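Local coordinates for protein SUMO-1 cysteine protease S273R (PDB 6LJ9) that probably cleaves the viral polyprotein precursors pp220 and pp62 into core-shell proteins as a cysteine protease, and blunts host innate immune signalling, at residues B[131-136]-B[209-214]; B[95-100]-B[105-110]; B[183-188]-B[195-200]. One frame throughout, in Å; residues are numbered along the deposited sequence.

Contact 1: residues B[131-136]-B[209-214]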
loop_
_atom_site.group_PDB
_atom_site.type_symbol
_atom_site.label_atom_id
_atom_site.label_comp_id
_atom_site.label_asym_id
_atom_site.label_seq_id
_atom_site.Cartn_x
_atom_site.Cartn_y
_atom_site.Cartn_z
ATOM N N LYS B 131 -12.898 -10.514 9.265
ATOM C CA LYS B 131 -11.815 -11.454 8.993
ATOM C C LYS B 131 -10.985 -11.006 7.795
ATOM O O LYS B 131 -9.788 -11.306 7.721
ATOM C CB LYS B 131 -12.375 -12.859 8.763
ATOM C CG LYS B 131 -13.205 -13.410 9.916
ATOM C CD LYS B 131 -13.805 -14.767 9.570
ATOM C CE LYS B 131 -12.853 -15.910 9.878
ATOM N NZ LYS B 131 -12.812 -16.197 11.338
ATOM N N VAL B 132 -11.599 -10.286 6.853
ATOM C CA VAL B 132 -10.843 -9.697 5.750
ATOM C C VAL B 132 -9.861 -8.663 6.282
ATOM O O VAL B 132 -8.688 -8.631 5.892
ATOM C CB VAL B 132 -11.798 -9.082 4.710
ATOM C CG1 VAL B 132 -11.022 -8.265 3.688
ATOM C CG2 VAL B 132 -12.596 -10.168 4.023
ATOM N N TYR B 133 -10.328 -7.804 7.191
ATOM C CA TYR B 133 -9.465 -6.775 7.755
ATOM C C TYR B 133 -8.358 -7.386 8.607
ATOM O O TYR B 133 -7.222 -6.896 8.603
ATOM C CB TYR B 133 -10.301 -5.794 8.576
ATOM C CG TYR B 133 -9.545 -4.574 9.046
ATOM C CD1 TYR B 133 -9.468 -3.433 8.256
ATOM C CD2 TYR B 133 -8.913 -4.558 10.283
ATOM C CE1 TYR B 133 -8.780 -2.315 8.685
ATOM C CE2 TYR B 133 -8.223 -3.447 10.717
ATOM C CZ TYR B 133 -8.159 -2.328 9.917
ATOM O OH TYR B 133 -7.469 -1.222 10.356
ATOM N N LYS B 134 -8.668 -8.456 9.337
ATOM C CA LYS B 134 -7.693 -9.097 10.211
ATOM C C LYS B 134 -6.734 -10.017 9.467
ATOM O O LYS B 134 -5.746 -10.462 10.059
ATOM C CB LYS B 134 -8.412 -9.889 11.305
ATOM C CG LYS B 134 -9.008 -9.031 12.408
ATOM C CD LYS B 134 -9.670 -9.895 13.469
ATOM C CE LYS B 134 -9.629 -9.228 14.834
ATOM N NZ LYS B 134 -10.268 -7.885 14.819
ATOM N N GLY B 135 -6.996 -10.308 8.198
ATOM C CA GLY B 135 -6.140 -11.207 7.448
ATOM C C GLY B 135 -6.425 -12.672 7.681
ATOM O O GLY B 135 -5.489 -13.473 7.796
ATOM N N GLU B 136 -7.702 -13.050 7.754
ATOM C CA GLU B 136 -8.085 -14.428 8.030
ATOM C C GLU B 136 -9.020 -14.995 6.970
ATOM O O GLU B 136 -9.626 -16.049 7.194
ATOM C CB GLU B 136 -8.731 -14.528 9.418
ATOM C CG GLU B 136 -7.862 -13.975 10.543
ATOM C CD GLU B 136 -8.558 -14.000 11.890
ATOM O OE1 GLU B 136 -9.746 -14.383 11.939
ATOM O OE2 GLU B 136 -7.920 -13.636 12.900
ATOM N N LEU B 209 -18.816 -2.281 12.241
ATOM C CA LEU B 209 -19.068 -1.488 13.439
ATOM C C LEU B 209 -18.547 -2.155 14.705
ATOM O O LEU B 209 -18.544 -1.514 15.762
ATOM C CB LEU B 209 -20.564 -1.206 13.583
ATOM C CG LEU B 209 -21.115 -0.016 12.795
ATOM C CD1 LEU B 209 -22.625 0.073 12.947
ATOM C CD2 LEU B 209 -20.452 1.275 13.249
ATOM N N LYS B 210 -18.118 -3.417 14.626
ATOM C CA LYS B 210 -17.527 -4.100 15.771
ATOM C C LYS B 210 -16.050 -3.770 15.950
ATOM O O LYS B 210 -15.525 -3.926 17.059
ATOM C CB LYS B 210 -17.705 -5.617 15.632
ATOM C CG LYS B 210 -19.158 -6.091 15.586
ATOM C CD LYS B 210 -19.229 -7.608 15.496
ATOM C CE LYS B 210 -18.589 -8.108 14.201
ATOM N NZ LYS B 210 -18.358 -9.571 14.190
ATOM N N ILE B 211 -15.369 -3.318 14.897
ATOM C CA ILE B 211 -13.953 -2.976 14.965
ATOM C C ILE B 211 -13.679 -1.528 14.596
ATOM O O ILE B 211 -12.522 -1.099 14.651
ATOM C CB ILE B 211 -13.103 -3.917 14.086
ATOM C CG1 ILE B 211 -13.449 -3.723 12.610
ATOM C CG2 ILE B 211 -13.312 -5.368 14.492
ATOM C CD1 ILE B 211 -12.583 -4.539 11.678
ATOM N N HIS B 212 -14.700 -0.761 14.216
ATOM C CA HIS B 212 -14.521 0.649 13.899
ATOM C C HIS B 212 -15.772 1.411 14.310
ATOM O O HIS B 212 -16.854 0.838 14.456
ATOM C CB HIS B 212 -14.224 0.869 12.409
ATOM C CG HIS B 212 -13.675 2.227 12.097
ATOM N ND1 HIS B 212 -12.519 2.712 12.671
ATOM C CD2 HIS B 212 -14.121 3.203 11.270
ATOM C CE1 HIS B 212 -12.277 3.927 12.211
ATOM N NE2 HIS B 212 -13.234 4.247 11.360
ATOM N N HIS B 213 -15.610 2.722 14.482
ATOM C CA HIS B 213 -16.665 3.558 15.034
ATOM C C HIS B 213 -17.494 4.281 13.980
ATOM O O HIS B 213 -18.641 4.643 14.262
ATOM C CB HIS B 213 -16.061 4.586 15.998
ATOM C CG HIS B 213 -14.925 5.369 15.417
ATOM N ND1 HIS B 213 -15.110 6.371 14.489
ATOM C CD2 HIS B 213 -13.590 5.298 15.632
ATOM C CE1 HIS B 213 -13.939 6.884 14.159
ATOM N NE2 HIS B 213 -13.000 6.251 14.837
ATOM N N THR B 214 -16.956 4.493 12.780
ATOM C CA THR B 214 -17.653 5.232 11.730
ATOM C C THR B 214 -17.678 4.390 10.463
ATOM O O THR B 214 -16.645 4.218 9.807
ATOM C CB THR B 214 -16.984 6.581 11.469
ATOM O OG1 THR B 214 -16.771 7.257 12.713
ATOM C CG2 THR B 214 -17.865 7.443 10.577
#
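Ile211 meets the end of helix 129-134 with two of its branches, one laid against an aromatic ring and the other against an alkylammonium group. Its CD1 methyl sits at the root of the Tyr133 ring, 3.9 Å from Tyr133 CD2 and about as far from CG, and it also brushes the CB of the same residue. The two side chains cross obliquely, with Ile211 CD1 set against the corner that Tyr133 CB, CG and CD2 make. The CG2 branch serves a different neighbour: Lys134 NZ lies 4.0 Å from Ile211 CG2, where the lysine chain, bent at its last torsion (chi4 57°), slides past the isoleucine in the reverse sense. No hydrogen bond crosses between the two segments. In Tyr133, CG stands anti to the backbone N (chi1 -172°), and this puts the CG-CD2 side of the ring beside the Ile211 methyl.

The helix ends here in a Schellman motif. Gly135, with a positive phi of 82°, turns the chain, Glu136 N bonds to Lys131 O at 2.7 Å, and a weak bond runs from Gly135 N to Val132 O. A long salt bridge, 3.6 Å from Lys131 NZ to Glu136 OE1, spans the same turn. On the other side the partner is the connection between helix 195-208 and strand 215-220, the closing link of a beta-alpha-beta unit.

Trp181 ties the two sides together, stacking with His212 of the loop while its ring also meets that of Tyr133, their planes at about 35°. Tyr133 packs as well on Asn246 of the second subunit, and Ile211 on Val130, which lies earlier in the same helix and is also touched by Lys210.

Contact 2: residues B[95-100]-B[105-110]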
loop_
_atom_site.group_PDB
_atom_site.type_symbol
_atom_site.label_atom_id
_atom_site.label_comp_id
_atom_site.label_asym_id
_atom_site.label_seq_id
_atom_site.Cartn_x
_atom_site.Cartn_y
_atom_site.Cartn_z
ATOM N N GLU B 95 -9.945 -12.288 -13.544
ATOM C CA GLU B 95 -8.514 -12.304 -13.815
ATOM C C GLU B 95 -7.892 -10.915 -13.746
ATOM O O GLU B 95 -6.677 -10.804 -13.558
ATOM C CB GLU B 95 -8.260 -12.939 -15.182
ATOM C CG GLU B 95 -8.724 -14.385 -15.267
ATOM C CD GLU B 95 -8.804 -14.892 -16.691
ATOM O OE1 GLU B 95 -8.308 -14.194 -17.599
ATOM O OE2 GLU B 95 -9.368 -15.987 -16.904
ATOM N N THR B 96 -8.693 -9.858 -13.890
ATOM C CA THR B 96 -8.169 -8.505 -13.735
ATOM C C THR B 96 -7.996 -8.149 -12.262
ATOM O O THR B 96 -6.954 -7.613 -11.864
ATOM C CB THR B 96 -9.092 -7.497 -14.427
ATOM O OG1 THR B 96 -9.069 -7.717 -15.843
ATOM C CG2 THR B 96 -8.646 -6.069 -14.134
ATOM N N LEU B 97 -9.005 -8.446 -11.439
ATOM C CA LEU B 97 -8.916 -8.142 -10.014
ATOM C C LEU B 97 -7.867 -9.003 -9.322
ATOM O O LEU B 97 -7.257 -8.564 -8.341
ATOM C CB LEU B 97 -10.280 -8.325 -9.349
ATOM C CG LEU B 97 -11.396 -7.405 -9.850
ATOM C CD1 LEU B 97 -12.667 -7.629 -9.050
ATOM C CD2 LEU B 97 -10.962 -5.949 -9.781
ATOM N N GLN B 98 -7.646 -10.225 -9.815
ATOM C CA GLN B 98 -6.569 -11.052 -9.279
ATOM C C GLN B 98 -5.200 -10.440 -9.552
ATOM O O GLN B 98 -4.278 -10.610 -8.747
ATOM C CB GLN B 98 -6.647 -12.462 -9.863
ATOM C CG GLN B 98 -7.761 -13.318 -9.284
ATOM C CD GLN B 98 -7.892 -14.654 -9.989
ATOM O OE1 GLN B 98 -7.733 -14.745 -11.206
ATOM N NE2 GLN B 98 -8.176 -15.702 -9.225
ATOM N N ARG B 99 -5.045 -9.729 -10.672
ATOM C CA ARG B 99 -3.766 -9.092 -10.970
ATOM C C ARG B 99 -3.566 -7.823 -10.150
ATOM O O ARG B 99 -2.439 -7.512 -9.747
ATOM C CB ARG B 99 -3.665 -8.781 -12.463
ATOM C CG ARG B 99 -3.310 -9.982 -13.326
ATOM C CD ARG B 99 -3.460 -9.673 -14.807
ATOM N NE ARG B 99 -2.891 -10.731 -15.637
ATOM C CZ ARG B 99 -3.509 -11.873 -15.924
ATOM N NH1 ARG B 99 -4.723 -12.110 -15.447
ATOM N NH2 ARG B 99 -2.911 -12.779 -16.685
ATOM N N TRP B 100 -4.643 -7.075 -9.898
ATOM C CA TRP B 100 -4.527 -5.871 -9.082
ATOM C C TRP B 100 -4.180 -6.207 -7.638
ATOM O O TRP B 100 -3.538 -5.403 -6.952
ATOM C CB TRP B 100 -5.824 -5.065 -9.143
ATOM C CG TRP B 100 -6.084 -4.445 -10.481
ATOM C CD1 TRP B 100 -5.248 -4.437 -11.560
ATOM C CD2 TRP B 100 -7.264 -3.740 -10.883
ATOM N NE1 TRP B 100 -5.835 -3.772 -12.608
ATOM C CE2 TRP B 100 -7.073 -3.333 -12.218
ATOM C CE3 TRP B 100 -8.464 -3.413 -10.243
ATOM C CZ2 TRP B 100 -8.036 -2.617 -12.925
ATOM C CZ3 TRP B 100 -9.419 -2.702 -10.946
ATOM C CH2 TRP B 100 -9.200 -2.312 -12.273
ATOM N N THR B 105 -1.307 -4.724 -2.283
ATOM C CA THR B 105 -1.170 -5.858 -1.377
ATOM C C THR B 105 -2.113 -5.802 -0.181
ATOM O O THR B 105 -2.152 -6.762 0.596
ATOM C CB THR B 105 0.275 -5.961 -0.882
ATOM O OG1 THR B 105 0.625 -4.767 -0.170
ATOM C CG2 THR B 105 1.226 -6.139 -2.058
ATOM N N LYS B 106 -2.859 -4.711 -0.003
ATOM C CA LYS B 106 -3.894 -4.632 1.022
ATOM C C LYS B 106 -5.292 -4.635 0.415
ATOM O O LYS B 106 -6.239 -4.143 1.037
ATOM C CB LYS B 106 -3.694 -3.391 1.896
ATOM C CG LYS B 106 -2.428 -3.420 2.740
ATOM C CD LYS B 106 -2.455 -2.345 3.817
ATOM C CE LYS B 106 -1.192 -2.375 4.666
ATOM N NZ LYS B 106 0.020 -1.999 3.886
ATOM N N PHE B 107 -5.437 -5.182 -0.788
ATOM C CA PHE B 107 -6.699 -5.206 -1.512
ATOM C C PHE B 107 -7.224 -6.634 -1.573
ATOM O O PHE B 107 -6.493 -7.553 -1.958
ATOM C CB PHE B 107 -6.519 -4.639 -2.923
ATOM C CG PHE B 107 -7.691 -4.879 -3.828
ATOM C CD1 PHE B 107 -8.905 -4.260 -3.590
ATOM C CD2 PHE B 107 -7.572 -5.714 -4.929
ATOM C CE1 PHE B 107 -9.985 -4.476 -4.425
ATOM C CE2 PHE B 107 -8.648 -5.934 -5.768
ATOM C CZ PHE B 107 -9.856 -5.314 -5.516
ATOM N N PHE B 108 -8.486 -6.815 -1.192
ATOM C CA PHE B 108 -9.127 -8.124 -1.193
ATOM C C PHE B 108 -10.027 -8.216 -2.420
ATOM O O PHE B 108 -11.004 -7.470 -2.540
ATOM C CB PHE B 108 -9.925 -8.342 0.093
ATOM C CG PHE B 108 -10.422 -9.751 0.267
ATOM C CD1 PHE B 108 -11.596 -10.169 -0.339
ATOM C CD2 PHE B 108 -9.719 -10.657 1.044
ATOM C CE1 PHE B 108 -12.057 -11.462 -0.181
ATOM C CE2 PHE B 108 -10.176 -11.954 1.209
ATOM C CZ PHE B 108 -11.346 -12.356 0.595
ATOM N N ASN B 109 -9.698 -9.130 -3.328
ATOM C CA ASN B 109 -10.499 -9.356 -4.521
ATOM C C ASN B 109 -11.474 -10.497 -4.255
ATOM O O ASN B 109 -11.069 -11.572 -3.802
ATOM C CB ASN B 109 -9.604 -9.668 -5.719
ATOM C CG ASN B 109 -8.630 -10.792 -5.440
ATOM O OD1 ASN B 109 -7.743 -10.663 -4.597
ATOM N ND2 ASN B 109 -8.789 -11.904 -6.148
ATOM N N CYS B 110 -12.753 -10.257 -4.521
ATOM C CA CYS B 110 -13.769 -11.245 -4.192
ATOM C C CYS B 110 -13.606 -12.476 -5.084
ATOM O O CYS B 110 -13.203 -12.349 -6.245
ATOM C CB CYS B 110 -15.166 -10.647 -4.364
ATOM S SG CYS B 110 -15.546 -10.105 -6.037
#
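Asn109 CB rests against both the carbonyl oxygen and the CB of Leu97, 3.7 Å from Leu97 O and 3.9 Å from Leu97 CB. They mark the place where helix 90-103 and strand 107-109, linked by a short turn, run nearly antiparallel at 158°, their axes 8.1 Å apart at closest approach. Asn109 takes the less common first torsion, chi1 52°, which sets its CG between the backbone N and the carbonyl carbon and brings ND2 beside Gln98 CA and CG. Asn109 ND2 thereby reaches 3.6 Å from Gln98 CG, a contact with the methylene portion of the glutamine; the two amide planes stand 64° apart. Both ends of the Asn109 amide have their hydrogen-bond partners elsewhere, OD1 with Gln139 NE2 and ND2 with the carbonyl of Tyr140.

Phe107 has its CG anti to the backbone N, and the ring turns its edge to the carbonyl oxygen of Leu97, which lies close to the ring plane, 3.9 Å from Phe107 CE2. Leu97 CD2 comes to 4.5 Å from Phe107 CZ, and Trp100 CB to a similar distance from CE2. Leu97 and Trp100 also pack on Leu237, and Phe107 on Leu244, so helix 232-244 completes this part of the core. Beyond the strand, Cys110 is joined to Cys155 by a disulfide.

With no hydrogen bond between the segments, the contact rests on van der Waals packing in which a backbone carbonyl and an amide lie against carbon. The phenylalanine edge, whose hydrogens carry slight positive charge, would be expected to sit comfortably beside the carbonyl oxygen, and the buried asparagine pays its polar cost through Gln139 and Tyr140.

Contact 3: residues B[183-188]-B[195-200]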
loop_
_atom_site.group_PDB
_atom_site.type_symbol
_atom_site.label_atom_id
_atom_site.label_comp_id
_atom_site.label_asym_id
_atom_site.label_seq_id
_atom_site.Cartn_x
_atom_site.Cartn_y
_atom_site.Cartn_z
ATOM N N ILE B 183 -18.963 1.683 2.694
ATOM C CA ILE B 183 -19.388 0.593 1.826
ATOM C C ILE B 183 -20.079 1.230 0.630
ATOM O O ILE B 183 -21.107 1.900 0.783
ATOM C CB ILE B 183 -20.317 -0.385 2.560
ATOM C CG1 ILE B 183 -19.629 -0.917 3.820
ATOM C CG2 ILE B 183 -20.715 -1.530 1.648
ATOM C CD1 ILE B 183 -20.579 -1.531 4.820
ATOM N N GLU B 184 -19.509 1.040 -0.556
ATOM C CA GLU B 184 -19.886 1.812 -1.732
ATOM C C GLU B 184 -20.478 0.907 -2.804
ATOM O O GLU B 184 -19.966 -0.185 -3.065
ATOM C CB GLU B 184 -18.675 2.566 -2.288
ATOM C CG GLU B 184 -17.921 3.360 -1.232
ATOM C CD GLU B 184 -16.559 3.820 -1.710
ATOM O OE1 GLU B 184 -16.300 3.752 -2.928
ATOM O OE2 GLU B 184 -15.745 4.246 -0.863
ATOM N N TYR B 185 -21.563 1.377 -3.417
ATOM C CA TYR B 185 -22.198 0.720 -4.553
ATOM C C TYR B 185 -22.236 1.709 -5.707
ATOM O O TYR B 185 -22.882 2.758 -5.606
ATOM C CB TYR B 185 -23.610 0.242 -4.198
ATOM C CG TYR B 185 -24.414 -0.276 -5.374
ATOM C CD1 TYR B 185 -25.196 0.583 -6.139
ATOM C CD2 TYR B 185 -24.398 -1.621 -5.715
ATOM C CE1 TYR B 185 -25.934 0.119 -7.210
ATOM C CE2 TYR B 185 -25.136 -2.096 -6.787
ATOM C CZ TYR B 185 -25.900 -1.219 -7.531
ATOM O OH TYR B 185 -26.639 -1.674 -8.600
ATOM N N PHE B 186 -21.547 1.382 -6.796
ATOM C CA PHE B 186 -21.462 2.253 -7.961
ATOM C C PHE B 186 -22.212 1.621 -9.125
ATOM O O PHE B 186 -21.899 0.499 -9.535
ATOM C CB PHE B 186 -20.007 2.522 -8.344
ATOM C CG PHE B 186 -19.854 3.287 -9.626
ATOM C CD1 PHE B 186 -20.231 4.618 -9.703
ATOM C CD2 PHE B 186 -19.336 2.676 -10.756
ATOM C CE1 PHE B 186 -20.094 5.325 -10.884
ATOM C CE2 PHE B 186 -19.195 3.377 -11.938
ATOM C CZ PHE B 186 -19.575 4.703 -12.003
ATOM N N ASN B 187 -23.201 2.343 -9.649
ATOM C CA ASN B 187 -23.939 1.952 -10.846
ATOM C C ASN B 187 -23.754 3.060 -11.874
ATOM O O ASN B 187 -24.214 4.187 -11.666
ATOM C CB ASN B 187 -25.420 1.724 -10.536
ATOM C CG ASN B 187 -26.169 1.059 -11.684
ATOM O OD1 ASN B 187 -25.881 1.296 -12.858
ATOM N ND2 ASN B 187 -27.140 0.219 -11.343
ATOM N N SER B 188 -23.081 2.739 -12.982
ATOM C CA SER B 188 -22.816 3.743 -14.005
ATOM C C SER B 188 -24.092 4.259 -14.658
ATOM O O SER B 188 -24.078 5.344 -15.248
ATOM C CB SER B 188 -21.884 3.174 -15.074
ATOM O OG SER B 188 -22.470 2.056 -15.716
ATOM N N GLY B 195 -32.608 -4.712 -3.606
ATOM C CA GLY B 195 -32.839 -5.072 -2.225
ATOM C C GLY B 195 -31.777 -5.976 -1.625
ATOM O O GLY B 195 -31.224 -5.685 -0.559
ATOM N N PRO B 196 -31.483 -7.102 -2.285
ATOM C CA PRO B 196 -30.418 -7.981 -1.771
ATOM C C PRO B 196 -29.079 -7.286 -1.606
ATOM O O PRO B 196 -28.343 -7.594 -0.662
ATOM C CB PRO B 196 -30.363 -9.099 -2.820
ATOM C CG PRO B 196 -31.747 -9.159 -3.357
ATOM C CD PRO B 196 -32.243 -7.743 -3.376
ATOM N N VAL B 197 -28.737 -6.350 -2.493
ATOM C CA VAL B 197 -27.493 -5.604 -2.326
ATOM C C VAL B 197 -27.552 -4.746 -1.069
ATOM O O VAL B 197 -26.563 -4.627 -0.334
ATOM C CB VAL B 197 -27.201 -4.762 -3.583
ATOM C CG1 VAL B 197 -25.964 -3.902 -3.374
ATOM C CG2 VAL B 197 -27.022 -5.667 -4.793
ATOM N N ILE B 198 -28.715 -4.152 -0.790
ATOM C CA ILE B 198 -28.869 -3.331 0.410
ATOM C C ILE B 198 -28.662 -4.172 1.666
ATOM O O ILE B 198 -27.974 -3.752 2.604
ATOM C CB ILE B 198 -30.246 -2.638 0.408
ATOM C CG1 ILE B 198 -30.349 -1.655 -0.761
ATOM C CG2 ILE B 198 -30.490 -1.922 1.729
ATOM C CD1 ILE B 198 -29.436 -0.452 -0.636
ATOM N N ARG B 199 -29.247 -5.373 1.702
ATOM C CA ARG B 199 -29.078 -6.241 2.866
ATOM C C ARG B 199 -27.613 -6.605 3.074
ATOM O O ARG B 199 -27.129 -6.643 4.212
ATOM C CB ARG B 199 -29.916 -7.509 2.714
ATOM C CG ARG B 199 -31.375 -7.271 2.374
ATOM C CD ARG B 199 -32.045 -8.582 2.012
ATOM N NE ARG B 199 -33.143 -8.394 1.071
ATOM C CZ ARG B 199 -33.645 -9.361 0.311
ATOM N NH1 ARG B 199 -33.142 -10.586 0.378
ATOM N NH2 ARG B 199 -34.645 -9.102 -0.520
ATOM N N TRP B 200 -26.893 -6.876 1.983
ATOM C CA TRP B 200 -25.478 -7.215 2.090
ATOM C C TRP B 200 -24.665 -6.038 2.618
ATOM O O TRP B 200 -23.801 -6.215 3.485
ATOM C CB TRP B 200 -24.942 -7.674 0.733
ATOM C CG TRP B 200 -23.516 -8.132 0.778
ATOM C CD1 TRP B 200 -23.071 -9.404 0.988
ATOM C CD2 TRP B 200 -22.348 -7.320 0.609
ATOM N NE1 TRP B 200 -21.698 -9.437 0.960
ATOM C CE2 TRP B 200 -21.230 -8.170 0.730
ATOM C CE3 TRP B 200 -22.137 -5.959 0.369
ATOM C CZ2 TRP B 200 -19.921 -7.702 0.618
ATOM C CZ3 TRP B 200 -20.838 -5.497 0.258
ATOM C CH2 TRP B 200 -19.747 -6.367 0.382
#
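Tyr185 is overlapped along one side of its ring by the CG1 methyl of Val197, which lies 3.6 Å from Tyr185 CD2 and slightly farther from CE2. The two side chains cross at about a right angle. Both have a branch anti to the backbone N: in Tyr185 it is the ring itself (chi1 172°), which sets the CD2-CE2 side beside the valine, and in Val197 it is the touching methyl (chi1 176°). Two residues earlier on the same side of the strand, Ile183 makes a second contact, its CG2 methyl 4.2 Å from Trp200 CZ3 on the six-membered part of the indole. Met201, one residue further along the helix, packs against both Ile183 and Tyr185. All four of the residues that touch are buried, and no hydrogen bond joins strand to helix.

The far end of the tyrosine has a polar role. Asn187 ND2 makes a weak hydrogen bond to Tyr185 OH, at 3.4 Å and 136°, while Asn187 OD1 is hydrogen-bonded to His168 NE2 and to the backbone N of Ala189. A tyrosine packed from the helix side thus stands in the second shell of the inferred catalytic residues.

Strand 181-186, helix 195-208 and strand 215-220 form a beta-alpha-beta crossover, the two strands being parallel neighbours, and the chain running on from strand 181-186 carries Asn187 to a site consistent, together with His168 and Cys232, with a Cys-His-Asn catalytic triad, in which Asn187 takes the place that aspartate holds in Ulp1 proteases.

Contacts 2 and 3 are buried and each sets a helix against a strand of the same five-stranded mixed sheet, 107-109 at one margin and 181-186 further in; their nearest atoms stay about 7 Å apart. Contact 1 lies at the surface and takes the loop that follows the helix of contact 3, so the two share one beta-alpha-beta unit without touching. It does touch contact 2, where Val132 CG1 packs on Phe108 CB at 3.8 Å. None of the three is bridged by hydrogen bonds. Contact 3 meets through hydrocarbon and aromatic groups, contact 2 adds a backbone carbonyl and a buried amide, and contact 1 a lysine ammonium; contact 3 alone reaches the inferred active site.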